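Local coordinates for oxidoreductase, 2OG-Fe oxygenase family protein, putative, expressed (Oryza sativa subsp. japonica, PDB 5XOI) that probably acts as an iron(II)- and 2-oxoglutarate-dependent dioxygenase of the AlkB family, crystallised here as its oxygenase-domain portion with manganese in the metal site, at residues P11-L16 and F166-V171; L20-Q25 and P210-D215; G40-P45 and C125-Y130; P45-G50 and N67-G72; L153-F158 and K193-F198. All coordinates share one frame; numbering follows the deposited sequence.

Contact 1: residues P11-L16 and F166-V171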
# COMPACT_ATOMS: atom_id res chain seq x y z
N PRO A 11 8.01 8.39 13.73
CA PRO A 11 7.45 7.43 14.69
C PRO A 11 6.33 6.59 14.08
O PRO A 11 5.35 7.10 13.53
CB PRO A 11 6.97 8.34 15.83
CG PRO A 11 7.93 9.48 15.80
CD PRO A 11 8.20 9.72 14.34
N GLY A 12 6.51 5.27 14.14
CA GLY A 12 5.54 4.34 13.59
C GLY A 12 5.55 4.22 12.09
O GLY A 12 4.59 3.71 11.51
N MET A 13 6.62 4.67 11.42
CA MET A 13 6.72 4.60 9.97
C MET A 13 8.06 3.99 9.58
O MET A 13 9.11 4.62 9.75
CB MET A 13 6.54 5.98 9.34
CG MET A 13 6.45 5.95 7.83
SD MET A 13 6.03 7.58 7.21
CE MET A 13 5.73 7.22 5.48
N VAL A 14 8.01 2.78 9.03
CA VAL A 14 9.19 1.99 8.72
C VAL A 14 9.12 1.60 7.25
O VAL A 14 8.09 1.11 6.78
CB VAL A 14 9.27 0.74 9.61
CG1 VAL A 14 10.40 -0.18 9.16
CG2 VAL A 14 9.47 1.16 11.06
N LEU A 15 10.23 1.79 6.53
CA LEU A 15 10.37 1.35 5.15
C LEU A 15 11.30 0.14 5.12
O LEU A 15 12.46 0.22 5.56
CB LEU A 15 10.93 2.48 4.28
CG LEU A 15 11.37 2.10 2.87
CD1 LEU A 15 10.20 1.57 2.04
CD2 LEU A 15 11.98 3.29 2.19
N LEU A 16 10.79 -0.98 4.62
CA LEU A 16 11.54 -2.23 4.54
C LEU A 16 12.03 -2.37 3.10
O LEU A 16 11.26 -2.71 2.19
CB LEU A 16 10.68 -3.41 4.97
CG LEU A 16 10.14 -3.39 6.40
CD1 LEU A 16 8.80 -2.65 6.45
CD2 LEU A 16 9.93 -4.79 6.93
N PHE A 166 7.05 8.90 -3.46
CA PHE A 166 5.98 8.84 -2.47
C PHE A 166 6.11 10.04 -1.54
O PHE A 166 7.17 10.28 -0.97
CB PHE A 166 6.07 7.52 -1.68
CG PHE A 166 4.98 7.31 -0.66
CD1 PHE A 166 3.73 6.81 -1.04
CD2 PHE A 166 5.21 7.56 0.69
CE1 PHE A 166 2.74 6.60 -0.10
CE2 PHE A 166 4.21 7.34 1.64
CZ PHE A 166 2.98 6.86 1.24
N LEU A 167 5.03 10.82 -1.42
CA LEU A 167 5.01 12.00 -0.57
C LEU A 167 4.33 11.66 0.75
O LEU A 167 3.36 10.89 0.78
CB LEU A 167 4.26 13.16 -1.24
CG LEU A 167 4.98 14.10 -2.21
CD1 LEU A 167 6.02 13.41 -3.06
CD2 LEU A 167 3.95 14.80 -3.08
N TYR A 168 4.82 12.25 1.84
CA TYR A 168 4.15 12.06 3.13
C TYR A 168 4.40 13.26 4.04
O TYR A 168 5.46 13.89 3.99
CB TYR A 168 4.60 10.77 3.83
CG TYR A 168 6.09 10.66 4.09
CD1 TYR A 168 6.96 10.25 3.09
CD2 TYR A 168 6.61 10.95 5.35
CE1 TYR A 168 8.34 10.13 3.34
CE2 TYR A 168 7.97 10.85 5.61
CZ TYR A 168 8.83 10.44 4.60
OH TYR A 168 10.18 10.35 4.87
N GLY A 169 3.41 13.56 4.88
CA GLY A 169 3.52 14.68 5.78
C GLY A 169 2.29 14.79 6.65
O GLY A 169 1.41 13.93 6.62
N ASP A 170 2.24 15.87 7.42
CA ASP A 170 1.16 16.02 8.38
C ASP A 170 -0.03 16.81 7.84
O ASP A 170 -1.06 16.86 8.51
CB ASP A 170 1.67 16.73 9.64
CG ASP A 170 2.73 15.92 10.36
OD1 ASP A 170 2.52 14.71 10.56
OD2 ASP A 170 3.76 16.51 10.71
N VAL A 171 0.10 17.43 6.66
CA VAL A 171 -0.92 18.33 6.14
C VAL A 171 -1.09 18.12 4.64
O VAL A 171 -0.25 17.51 3.96
CB VAL A 171 -0.61 19.82 6.42
CG1 VAL A 171 -0.63 20.12 7.90
CG2 VAL A 171 0.71 20.24 5.76
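Met13 sends CG opposite its backbone N (chi1 -173°) and runs on fully extended, while Tyr168 holds its ring between backbone N and carbonyl carbon (chi1 58°); these torsions bring the thioether end over the tyrosine ring inside the double-stranded beta-helix. Strand 13-16 belongs to the larger antiparallel sheet and strand 163-169 to the smaller one. The nearest CA atoms, those of Met13 and Tyr168, are 10.4 Å apart, so side chains alone span the gap. Their meeting is a Met-aromatic contact with a CH-pi component: Met13 CE stands 3.9 Å from the centroid of the Tyr168 ring and 19° off its normal, whereas Met13 SD lies obliquely at 4.4 Å from that centroid. An alanine at Tyr168 removes this ring and would probably open a gap between the sheets, leaving the end of Met13 less firmly held on that side. Leu188 and Phe190 of strand 187-190 also touch Met13. Phe166 continues the packing toward the metal site, its side chain about 3 Å, nearest atoms, from that of the metal ligand His199. The methionine methyl meets a face and an edge at once, Met13 CE lying 4.1 Å from Phe166 CE2 at the edge.

Contact 2: residues L20-Q25 and P210-D215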
# COMPACT_ATOMS: atom_id res chain seq x y z
N LEU A 20 10.24 -7.91 -0.23
CA LEU A 20 9.57 -8.98 -0.96
C LEU A 20 10.57 -9.86 -1.71
O LEU A 20 11.36 -9.37 -2.52
CB LEU A 20 8.56 -8.39 -1.95
CG LEU A 20 7.44 -7.56 -1.30
CD1 LEU A 20 6.51 -6.94 -2.37
CD2 LEU A 20 6.64 -8.42 -0.35
N LYS A 21 10.51 -11.18 -1.47
CA LYS A 21 11.42 -12.11 -2.13
C LYS A 21 11.13 -12.17 -3.63
O LYS A 21 10.05 -11.80 -4.09
CB LYS A 21 11.30 -13.52 -1.55
CG LYS A 21 11.64 -13.66 -0.08
CD LYS A 21 11.78 -15.14 0.26
CE LYS A 21 11.07 -15.49 1.55
NZ LYS A 21 11.47 -14.56 2.64
N HIS A 22 12.11 -12.68 -4.38
CA HIS A 22 12.01 -12.83 -5.83
C HIS A 22 10.71 -13.52 -6.24
O HIS A 22 9.90 -12.96 -7.00
CB HIS A 22 13.23 -13.64 -6.33
CG HIS A 22 13.17 -14.01 -7.79
ND1 HIS A 22 14.17 -13.66 -8.68
CD2 HIS A 22 12.27 -14.74 -8.50
CE1 HIS A 22 13.87 -14.14 -9.88
NE2 HIS A 22 12.72 -14.79 -9.80
N ASP A 23 10.52 -14.76 -5.78
CA ASP A 23 9.39 -15.54 -6.24
C ASP A 23 8.08 -14.97 -5.72
O ASP A 23 7.03 -15.15 -6.36
CB ASP A 23 9.55 -17.01 -5.81
CG ASP A 23 10.39 -17.82 -6.79
OD1 ASP A 23 10.58 -17.38 -7.94
OD2 ASP A 23 10.86 -18.92 -6.42
N ASP A 24 8.11 -14.29 -4.58
CA ASP A 24 6.91 -13.67 -4.05
C ASP A 24 6.45 -12.50 -4.91
O ASP A 24 5.25 -12.33 -5.13
CB ASP A 24 7.13 -13.21 -2.61
CG ASP A 24 7.30 -14.37 -1.67
OD1 ASP A 24 6.80 -15.47 -2.00
OD2 ASP A 24 7.93 -14.18 -0.61
N GLN A 25 7.39 -11.68 -5.39
CA GLN A 25 7.02 -10.60 -6.30
C GLN A 25 6.40 -11.16 -7.57
O GLN A 25 5.37 -10.66 -8.05
CB GLN A 25 8.25 -9.75 -6.64
CG GLN A 25 8.76 -8.87 -5.52
CD GLN A 25 9.82 -7.89 -5.99
OE1 GLN A 25 9.59 -7.08 -6.89
NE2 GLN A 25 10.99 -7.95 -5.36
N PRO A 210 12.75 -3.84 -12.21
CA PRO A 210 13.85 -4.76 -12.50
C PRO A 210 13.55 -5.62 -13.72
O PRO A 210 12.42 -6.07 -13.93
CB PRO A 210 13.95 -5.61 -11.23
CG PRO A 210 13.25 -4.82 -10.18
CD PRO A 210 12.19 -4.04 -10.87
N ASN A 211 14.58 -5.84 -14.54
CA ASN A 211 14.42 -6.60 -15.77
C ASN A 211 13.91 -8.01 -15.49
O ASN A 211 13.05 -8.52 -16.22
CB ASN A 211 15.74 -6.66 -16.53
CG ASN A 211 15.64 -7.44 -17.83
OD1 ASN A 211 16.26 -8.49 -17.99
ND2 ASN A 211 14.84 -6.93 -18.77
N TRP A 212 14.44 -8.66 -14.45
CA TRP A 212 14.02 -10.03 -14.17
C TRP A 212 12.53 -10.09 -13.84
O TRP A 212 11.85 -11.05 -14.21
CB TRP A 212 14.85 -10.62 -13.03
CG TRP A 212 14.71 -9.90 -11.73
CD1 TRP A 212 15.52 -8.92 -11.25
CD2 TRP A 212 13.69 -10.10 -10.74
NE1 TRP A 212 15.07 -8.49 -10.02
CE2 TRP A 212 13.95 -9.21 -9.68
CE3 TRP A 212 12.59 -10.97 -10.65
CZ2 TRP A 212 13.14 -9.14 -8.55
CZ3 TRP A 212 11.80 -10.90 -9.51
CH2 TRP A 212 12.08 -9.99 -8.48
N LEU A 213 12.00 -9.07 -13.16
CA LEU A 213 10.58 -9.08 -12.82
C LEU A 213 9.72 -8.82 -14.04
O LEU A 213 8.71 -9.50 -14.26
CB LEU A 213 10.31 -8.05 -11.73
CG LEU A 213 8.85 -8.00 -11.26
CD1 LEU A 213 8.43 -9.37 -10.74
CD2 LEU A 213 8.65 -6.91 -10.21
N THR A 214 10.09 -7.82 -14.85
CA THR A 214 9.36 -7.57 -16.09
C THR A 214 9.33 -8.81 -16.96
O THR A 214 8.29 -9.15 -17.55
CB THR A 214 10.02 -6.41 -16.84
OG1 THR A 214 9.95 -5.23 -16.04
CG2 THR A 214 9.33 -6.18 -18.18
N ASP A 215 10.45 -9.54 -17.02
CA ASP A 215 10.58 -10.70 -17.88
C ASP A 215 9.84 -11.91 -17.33
O ASP A 215 9.11 -12.59 -18.06
CB ASP A 215 12.06 -11.06 -18.07
CG ASP A 215 12.73 -10.26 -19.17
OD1 ASP A 215 12.10 -9.34 -19.74
OD2 ASP A 215 13.91 -10.56 -19.47
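An offset stack between His22 and Trp212 joins the first turns of helices 22-37 and 211-217, two helices at the periphery of the jelly-roll domain. The imidazole and the six-membered ring of the indole have centroids 4.3 Å apart and planes at 17°, with His22 CE1 approaching Trp212 CE3 to 3.5 Å. Trp212 keeps its CG between backbone N and carbonyl carbon (chi1 62°), and in that rotamer the opposite face of its ring is covered by CB of its own neighbour Leu213. The stack is steadied from outside the two segments, since His22 NE2 is hydrogen-bonded to Glu216 OE1, a carboxylate that would probably polarise the imidazole. At the indole edge lies the Gln25 amide, its NE2 3.9 Å from Trp212 CH2. Both ends of this amide are gripped: Gln25 NE2 donates to Leu20 O at 3.2 Å with an N-H...O angle of 157°, and OE1 is bonded to Ser184 OG, which fixes the amide's rotation. A serine in place of Trp212 would probably leave the imidazole without its stacking partner and open a gap between the helix starts. Next to Trp212 along the helix, Leu213 CD2 lies 3.5 Å from Gln25 OE1.

Contact 3: residues G40-P45 and C125-Y130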
# COMPACT_ATOMS: atom_id res chain seq x y z
N GLY A 40 -14.89 -8.64 -10.49
CA GLY A 40 -14.33 -7.81 -9.44
C GLY A 40 -12.92 -7.36 -9.71
O GLY A 40 -12.18 -7.06 -8.76
N GLY A 41 -12.52 -7.28 -10.98
CA GLY A 41 -11.18 -6.88 -11.36
C GLY A 41 -11.01 -5.38 -11.45
O GLY A 41 -11.83 -4.60 -10.97
N PHE A 42 -9.93 -4.98 -12.12
CA PHE A 42 -9.53 -3.58 -12.17
C PHE A 42 -10.59 -2.71 -12.85
O PHE A 42 -11.23 -3.13 -13.82
CB PHE A 42 -8.20 -3.43 -12.90
CG PHE A 42 -7.00 -3.79 -12.07
CD1 PHE A 42 -6.48 -2.90 -11.15
CD2 PHE A 42 -6.39 -5.02 -12.21
CE1 PHE A 42 -5.36 -3.24 -10.38
CE2 PHE A 42 -5.30 -5.37 -11.45
CZ PHE A 42 -4.78 -4.47 -10.53
N TYR A 43 -10.75 -1.49 -12.34
CA TYR A 43 -11.58 -0.49 -13.00
C TYR A 43 -11.00 0.87 -12.72
O TYR A 43 -10.18 1.04 -11.80
CB TYR A 43 -13.04 -0.53 -12.53
CG TYR A 43 -13.25 -0.10 -11.09
CD1 TYR A 43 -12.99 -0.98 -10.04
CD2 TYR A 43 -13.74 1.18 -10.78
CE1 TYR A 43 -13.20 -0.62 -8.73
CE2 TYR A 43 -13.96 1.56 -9.45
CZ TYR A 43 -13.69 0.64 -8.44
OH TYR A 43 -13.90 0.98 -7.12
N THR A 44 -11.42 1.85 -13.52
CA THR A 44 -10.95 3.22 -13.33
C THR A 44 -11.89 3.93 -12.37
O THR A 44 -13.08 4.11 -12.70
CB THR A 44 -10.90 3.95 -14.66
OG1 THR A 44 -10.05 3.22 -15.54
CG2 THR A 44 -10.33 5.36 -14.47
N PRO A 45 -11.44 4.33 -11.18
CA PRO A 45 -12.35 4.98 -10.23
C PRO A 45 -12.70 6.37 -10.71
O PRO A 45 -11.85 7.12 -11.20
CB PRO A 45 -11.53 5.03 -8.93
N CYS A 125 -7.56 -5.06 1.15
CA CYS A 125 -6.39 -4.82 0.31
C CYS A 125 -6.79 -4.00 -0.89
O CYS A 125 -7.58 -4.45 -1.73
CB CYS A 125 -5.73 -6.12 -0.14
SG CYS A 125 -4.27 -5.83 -1.20
N LEU A 126 -6.25 -2.79 -0.99
CA LEU A 126 -6.46 -1.95 -2.15
C LEU A 126 -5.31 -2.21 -3.12
O LEU A 126 -4.15 -1.98 -2.78
CB LEU A 126 -6.51 -0.48 -1.74
CG LEU A 126 -7.48 0.43 -2.49
CD1 LEU A 126 -7.48 1.80 -1.86
CD2 LEU A 126 -7.08 0.52 -3.96
N VAL A 127 -5.64 -2.69 -4.32
CA VAL A 127 -4.67 -2.92 -5.38
C VAL A 127 -4.77 -1.77 -6.37
O VAL A 127 -5.78 -1.63 -7.07
CB VAL A 127 -4.91 -4.27 -6.07
CG1 VAL A 127 -3.76 -4.58 -7.05
CG2 VAL A 127 -5.05 -5.37 -5.03
N ASN A 128 -3.73 -0.94 -6.43
CA ASN A 128 -3.65 0.20 -7.33
C ASN A 128 -2.68 -0.12 -8.46
O ASN A 128 -1.55 -0.54 -8.20
CB ASN A 128 -3.13 1.45 -6.60
CG ASN A 128 -4.07 1.94 -5.52
OD1 ASN A 128 -5.18 2.40 -5.81
ND2 ASN A 128 -3.62 1.86 -4.25
N PHE A 129 -3.09 0.11 -9.70
CA PHE A 129 -2.15 0.02 -10.81
C PHE A 129 -2.01 1.38 -11.48
O PHE A 129 -3.00 1.98 -11.90
CB PHE A 129 -2.54 -1.02 -11.84
CG PHE A 129 -1.54 -1.11 -12.95
CD1 PHE A 129 -0.27 -1.58 -12.68
CD2 PHE A 129 -1.83 -0.64 -14.22
CE1 PHE A 129 0.69 -1.63 -13.66
CE2 PHE A 129 -0.87 -0.70 -15.21
CZ PHE A 129 0.38 -1.18 -14.92
N TYR A 130 -0.77 1.86 -11.57
CA TYR A 130 -0.40 3.12 -12.20
C TYR A 130 0.34 2.82 -13.49
O TYR A 130 1.31 2.06 -13.47
CB TYR A 130 0.54 3.94 -11.30
CG TYR A 130 0.07 4.26 -9.90
CD1 TYR A 130 0.14 3.32 -8.89
CD2 TYR A 130 -0.42 5.53 -9.59
CE1 TYR A 130 -0.28 3.62 -7.59
CE2 TYR A 130 -0.84 5.84 -8.30
CZ TYR A 130 -0.76 4.89 -7.31
OH TYR A 130 -1.18 5.23 -6.04
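Phe42 presses the outer end of its ring into strand 124-131, meeting two side chains and one carbonyl. Phe42 CZ lies 3.6 Å from Val127 CG1, and Phe42 CE1 is 3.9 Å from Phe129 CB. The carbonyl is that of Val127, whose O is 3.7 Å from Phe42 CE1. Both side chains approach the phenyl ring obliquely and cross it at roughly a right angle. The side-chain contacts are apolar, and no hydrogen bond links the two segments. Phe42 sets its CG opposite the carbonyl carbon (chi1 -78°), which extends the ring from the loop to the strand although the nearest CA atoms, those of Phe42 and Phe129, are 8.3 Å apart. Phe129 offers only its CB: with CG anti to the backbone N (chi1 -179°) its ring turns off elsewhere.

Between the two apolar strand residues, Asn128 points its CB away from the loop; its ND2 is bonded to Asn225 OD1 and its OD1 to Arg48. Asn128 and Tyr130 are 2-oxoglutarate-binding residues, so Phe42 packs against the back of the strand that carries them.

In the fold, backbone bonds tie Phe42 to Gly36 of helix 22-37 and Tyr43 to Met57 of strand 55-59, at one edge of the larger sheet. Strand 124-131 itself runs between strands 55-59 and 223-229 of that sheet.

Contact 4: residues P45-G50 and N67-G72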
# COMPACT_ATOMS: atom_id res chain seq x y z
N PRO A 45 -11.44 4.33 -11.18
CA PRO A 45 -12.35 4.98 -10.23
C PRO A 45 -12.70 6.37 -10.71
O PRO A 45 -11.85 7.12 -11.20
CB PRO A 45 -11.53 5.03 -8.93
N GLY A 46 -13.97 6.73 -10.54
CA GLY A 46 -14.39 8.08 -10.89
C GLY A 46 -13.87 9.12 -9.93
O GLY A 46 -13.70 10.29 -10.30
N TYR A 47 -13.56 8.72 -8.70
CA TYR A 47 -13.15 9.62 -7.63
C TYR A 47 -12.09 8.95 -6.77
O TYR A 47 -12.25 7.80 -6.37
CB TYR A 47 -14.34 9.99 -6.73
CG TYR A 47 -13.91 10.47 -5.35
CD1 TYR A 47 -13.22 11.66 -5.21
CD2 TYR A 47 -14.20 9.74 -4.20
CE1 TYR A 47 -12.82 12.12 -3.96
CE2 TYR A 47 -13.80 10.18 -2.95
CZ TYR A 47 -13.11 11.38 -2.84
OH TYR A 47 -12.70 11.84 -1.61
N ARG A 48 -11.00 9.69 -6.48
CA ARG A 48 -10.09 9.34 -5.40
C ARG A 48 -9.79 10.59 -4.59
O ARG A 48 -9.56 11.66 -5.16
CB ARG A 48 -8.78 8.72 -5.90
CG ARG A 48 -8.93 7.32 -6.54
CD ARG A 48 -9.29 6.22 -5.51
NE ARG A 48 -8.28 6.13 -4.46
CZ ARG A 48 -7.34 5.19 -4.37
NH1 ARG A 48 -7.27 4.19 -5.25
NH2 ARG A 48 -6.47 5.25 -3.37
N ASP A 49 -9.79 10.45 -3.27
CA ASP A 49 -9.41 11.55 -2.39
C ASP A 49 -8.01 12.02 -2.74
O ASP A 49 -7.04 11.24 -2.68
CB ASP A 49 -9.48 11.11 -0.93
CG ASP A 49 -9.41 12.26 0.05
OD1 ASP A 49 -9.36 13.45 -0.35
OD2 ASP A 49 -9.42 11.98 1.26
N GLY A 50 -7.90 13.30 -3.14
CA GLY A 50 -6.64 13.87 -3.57
C GLY A 50 -6.49 13.97 -5.07
O GLY A 50 -5.54 14.62 -5.55
N ASN A 67 -17.82 5.94 -5.17
CA ASN A 67 -19.03 6.75 -5.25
C ASN A 67 -19.59 7.06 -3.86
O ASN A 67 -20.03 8.19 -3.60
CB ASN A 67 -20.08 6.03 -6.11
CG ASN A 67 -21.32 6.88 -6.36
OD1 ASN A 67 -21.27 7.90 -7.05
ND2 ASN A 67 -22.45 6.45 -5.80
N SER A 68 -19.54 6.09 -2.95
CA SER A 68 -20.09 6.25 -1.60
C SER A 68 -19.03 6.56 -0.55
O SER A 68 -19.39 7.00 0.55
CB SER A 68 -20.84 4.98 -1.18
OG SER A 68 -19.96 4.05 -0.56
N ARG A 69 -17.76 6.30 -0.85
CA ARG A 69 -16.65 6.56 0.07
C ARG A 69 -16.81 5.79 1.39
O ARG A 69 -16.58 6.32 2.48
CB ARG A 69 -16.48 8.06 0.32
CG ARG A 69 -16.76 8.91 -0.92
CD ARG A 69 -16.32 10.36 -0.75
NE ARG A 69 -17.39 11.24 -0.29
CZ ARG A 69 -18.44 11.60 -1.01
NH1 ARG A 69 -18.59 11.16 -2.25
NH2 ARG A 69 -19.35 12.41 -0.49
N SER A 70 -17.18 4.50 1.27
CA SER A 70 -17.38 3.62 2.41
C SER A 70 -17.02 2.20 2.02
O SER A 70 -16.85 1.89 0.84
CB SER A 70 -18.82 3.68 2.93
N TYR A 71 -16.92 1.32 3.02
CA TYR A 71 -16.58 -0.08 2.84
C TYR A 71 -17.82 -0.97 2.78
O TYR A 71 -18.83 -0.70 3.43
CB TYR A 71 -15.69 -0.58 3.98
CG TYR A 71 -14.26 -0.10 3.89
CD1 TYR A 71 -13.37 -0.67 2.99
CD2 TYR A 71 -13.80 0.91 4.72
CE1 TYR A 71 -12.05 -0.24 2.92
CE2 TYR A 71 -12.48 1.35 4.66
CZ TYR A 71 -11.62 0.77 3.75
OH TYR A 71 -10.31 1.19 3.68
N GLY A 72 -17.72 -2.05 2.00
CA GLY A 72 -18.87 -2.93 1.84
C GLY A 72 -18.46 -4.28 1.29
O GLY A 72 -17.27 -4.56 1.10
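Tyr47 and Arg69 supply most of the area buried here, with a smaller share from Asn67. The contact is made by the aliphatic part of the arginine: Arg69 CD lies 3.4 Å from Tyr47 CE2, and Arg69 CG follows at 3.8 Å from the same carbon. Toward the phenol end, Tyr47 OH is 4.0 Å from Arg69 CD. The methylene comes in obliquely to the ring, the two side chains crossing at about a right angle. The guanidinium does not lie flat on the ring, because the two planes are 85° apart and Arg69 NE stays 4.6 Å from Tyr47 CE2. A bend at chi3 (-94°) carries the charged end off in this way. Asn67 loses a little surface although its CB points away and none of its atoms approaches closely; its CA and that of Tyr47 are the nearest such pair, at 7.0 Å.

Arg48, next to Tyr47, binds 2-oxoglutarate, and the Tyr47 side chain is about 7 Å, nearest atoms, from that of the metal ligand His139. With 45-50 so near the metal site, the location is consistent with the nucleotide-recognition lid of AlkB relatives.

Both Tyr47 and Arg69 also touch a neighbouring molecule in the crystal, so their conformations may partly reflect the lattice. The contact rests on van der Waals attraction between a methylene and the ring, with neither hydrogen bond nor salt bridge to set its direction.

Contact 5: residues L153-F158 and K193-F198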
# COMPACT_ATOMS: atom_id res chain seq x y z
N LEU A 153 -3.85 0.99 14.17
CA LEU A 153 -3.59 -0.20 13.37
C LEU A 153 -2.95 0.20 12.04
O LEU A 153 -3.50 1.04 11.32
CB LEU A 153 -4.88 -0.97 13.10
CG LEU A 153 -5.39 -1.96 14.14
CD1 LEU A 153 -5.12 -1.51 15.54
CD2 LEU A 153 -6.85 -2.24 13.91
N PRO A 154 -1.81 -0.38 11.69
CA PRO A 154 -1.00 0.17 10.61
C PRO A 154 -1.57 -0.09 9.22
O PRO A 154 -2.36 -1.01 9.00
CB PRO A 154 0.35 -0.54 10.77
CG PRO A 154 -0.01 -1.85 11.39
CD PRO A 154 -1.19 -1.57 12.31
N VAL A 155 -1.13 0.75 8.29
CA VAL A 155 -1.26 0.52 6.86
C VAL A 155 0.01 -0.16 6.39
O VAL A 155 1.11 0.32 6.70
CB VAL A 155 -1.48 1.84 6.11
CG1 VAL A 155 -1.57 1.63 4.59
CG2 VAL A 155 -2.70 2.59 6.66
N VAL A 156 -0.11 -1.26 5.65
CA VAL A 156 1.05 -1.98 5.11
C VAL A 156 0.95 -1.97 3.59
O VAL A 156 -0.03 -2.48 3.04
CB VAL A 156 1.13 -3.42 5.63
CG1 VAL A 156 2.30 -4.16 4.99
CG2 VAL A 156 1.26 -3.44 7.16
N SER A 157 1.98 -1.45 2.92
CA SER A 157 1.93 -1.17 1.49
C SER A 157 3.07 -1.88 0.75
O SER A 157 4.24 -1.65 1.05
CB SER A 157 2.01 0.34 1.24
OG SER A 157 2.35 0.65 -0.09
N PHE A 158 2.71 -2.72 -0.23
CA PHE A 158 3.66 -3.39 -1.12
C PHE A 158 3.87 -2.54 -2.37
O PHE A 158 2.91 -2.01 -2.93
CB PHE A 158 3.16 -4.76 -1.60
CG PHE A 158 2.94 -5.80 -0.53
CD1 PHE A 158 3.27 -5.58 0.79
CD2 PHE A 158 2.41 -7.03 -0.90
CE1 PHE A 158 3.07 -6.58 1.74
CE2 PHE A 158 2.20 -8.03 0.03
CZ PHE A 158 2.53 -7.80 1.36
N LYS A 193 1.50 6.78 15.74
CA LYS A 193 1.39 8.22 15.54
C LYS A 193 1.48 8.63 14.08
O LYS A 193 1.16 9.78 13.76
CB LYS A 193 2.45 8.96 16.35
CG LYS A 193 2.25 8.88 17.85
CD LYS A 193 3.22 9.78 18.60
CE LYS A 193 3.58 9.17 19.94
NZ LYS A 193 2.39 8.48 20.53
N SER A 194 1.90 7.74 13.17
CA SER A 194 1.92 8.05 11.75
C SER A 194 0.71 7.52 10.99
O SER A 194 0.67 7.61 9.76
CB SER A 194 3.20 7.51 11.10
OG SER A 194 4.31 8.29 11.48
N ARG A 195 -0.29 6.97 11.69
CA ARG A 195 -1.38 6.28 11.00
C ARG A 195 -2.16 7.23 10.10
O ARG A 195 -2.70 6.80 9.06
CB ARG A 195 -2.29 5.61 12.03
CG ARG A 195 -3.53 4.89 11.46
CD ARG A 195 -3.16 3.91 10.34
NE ARG A 195 -4.35 3.22 9.84
CZ ARG A 195 -5.18 3.76 8.96
NH1 ARG A 195 -4.93 4.98 8.49
NH2 ARG A 195 -6.26 3.10 8.54
N LEU A 196 -2.22 8.51 10.44
CA LEU A 196 -3.04 9.47 9.70
C LEU A 196 -2.20 10.45 8.89
O LEU A 196 -2.65 11.57 8.61
CB LEU A 196 -3.96 10.21 10.67
CG LEU A 196 -5.12 9.33 11.15
CD1 LEU A 196 -6.08 10.12 12.05
CD2 LEU A 196 -5.87 8.76 9.95
N ILE A 197 -0.98 10.06 8.48
CA ILE A 197 -0.21 10.95 7.62
C ILE A 197 -0.96 11.20 6.32
O ILE A 197 -1.65 10.33 5.79
CB ILE A 197 1.20 10.38 7.33
CG1 ILE A 197 1.11 8.95 6.76
CG2 ILE A 197 2.07 10.46 8.58
CD1 ILE A 197 2.43 8.44 6.18
N PHE A 198 -0.84 12.42 5.82
CA PHE A 198 -1.20 12.69 4.44
C PHE A 198 -0.13 12.08 3.53
O PHE A 198 1.06 12.15 3.82
CB PHE A 198 -1.30 14.20 4.19
CG PHE A 198 -2.59 14.82 4.68
CD1 PHE A 198 -2.71 15.21 6.01
CD2 PHE A 198 -3.65 15.03 3.82
CE1 PHE A 198 -3.89 15.79 6.48
CE2 PHE A 198 -4.85 15.61 4.28
CZ PHE A 198 -4.96 15.99 5.60
O HOH W 1 -6.36 1.32 10.93
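Segment 193-198 makes a type I turn from Ser194 to Ile197, closed by Ile197 N to Ser194 O at 3.2 Å, and it comes nearest to segment 153-158 where the CA atoms of Arg195 and Pro154 are 6.1 Å apart. Arg195, the second residue of that turn, carries the contact. A bend at chi2 (52°) folds its chain back so that NE donates to Leu153 O at 2.8 Å. The donor sits nearly on the line of the carbonyl bond (C=O...N angle 170°) and the oxygen lies in the guanidinium plane, yet the N-H itself is turned somewhat aside, with an N-H...O angle of 132°.

Over one face of the guanidinium lies the methyl Val155 CG2, 3.6 Å from Arg195 CZ and above the centre of the group. Arg195 NH2 donates to water 1 at 3.0 Å, and this water is also 2.9 Å from Leu153 O, closing a small ring of polar contacts. Arg195 NH1 is hydrogen-bonded to Asp141 O. The buried guanidinium thus has a partner at each of its three nitrogens and a methyl over one face.

Asp141 is a metal ligand, so Arg195 is a second-shell residue that probably helps to position the backbone of Asp141. Ile197 O accepts from His199 ND1 in the same neighbourhood. The site served is the two-histidine, one-carboxylate facial triad characteristic of these oxygenases, here His139, Asp141 and His199 around manganese.

Contacts 1 and 5 form one neighbourhood, their centres 7 Å apart. Pro11 O lies 2.6 Å from Ser194 OG and Gly169 O 2.8 Å from Phe198 N, both probable hydrogen bonds. Contacts 3 and 4 are the second pair, 12 Å between centres, sharing Pro45 and joined by a probable hydrogen bond from Arg48 NH1 to Asn128 OD1 at 2.8 Å; this pair supplies 2-oxoglutarate-binding residues. The metal is nearer the first pair: the side chains of Phe166 and Val155 are each about 6 Å from manganese, that of Tyr47 about 11 Å and that of Val127 about 13 Å, nearest atoms. Contact 2 is remote, its centre 25 Å from that of contact 5, yet Leu20 CD1 packs on Phe158 CB at 4.1 Å.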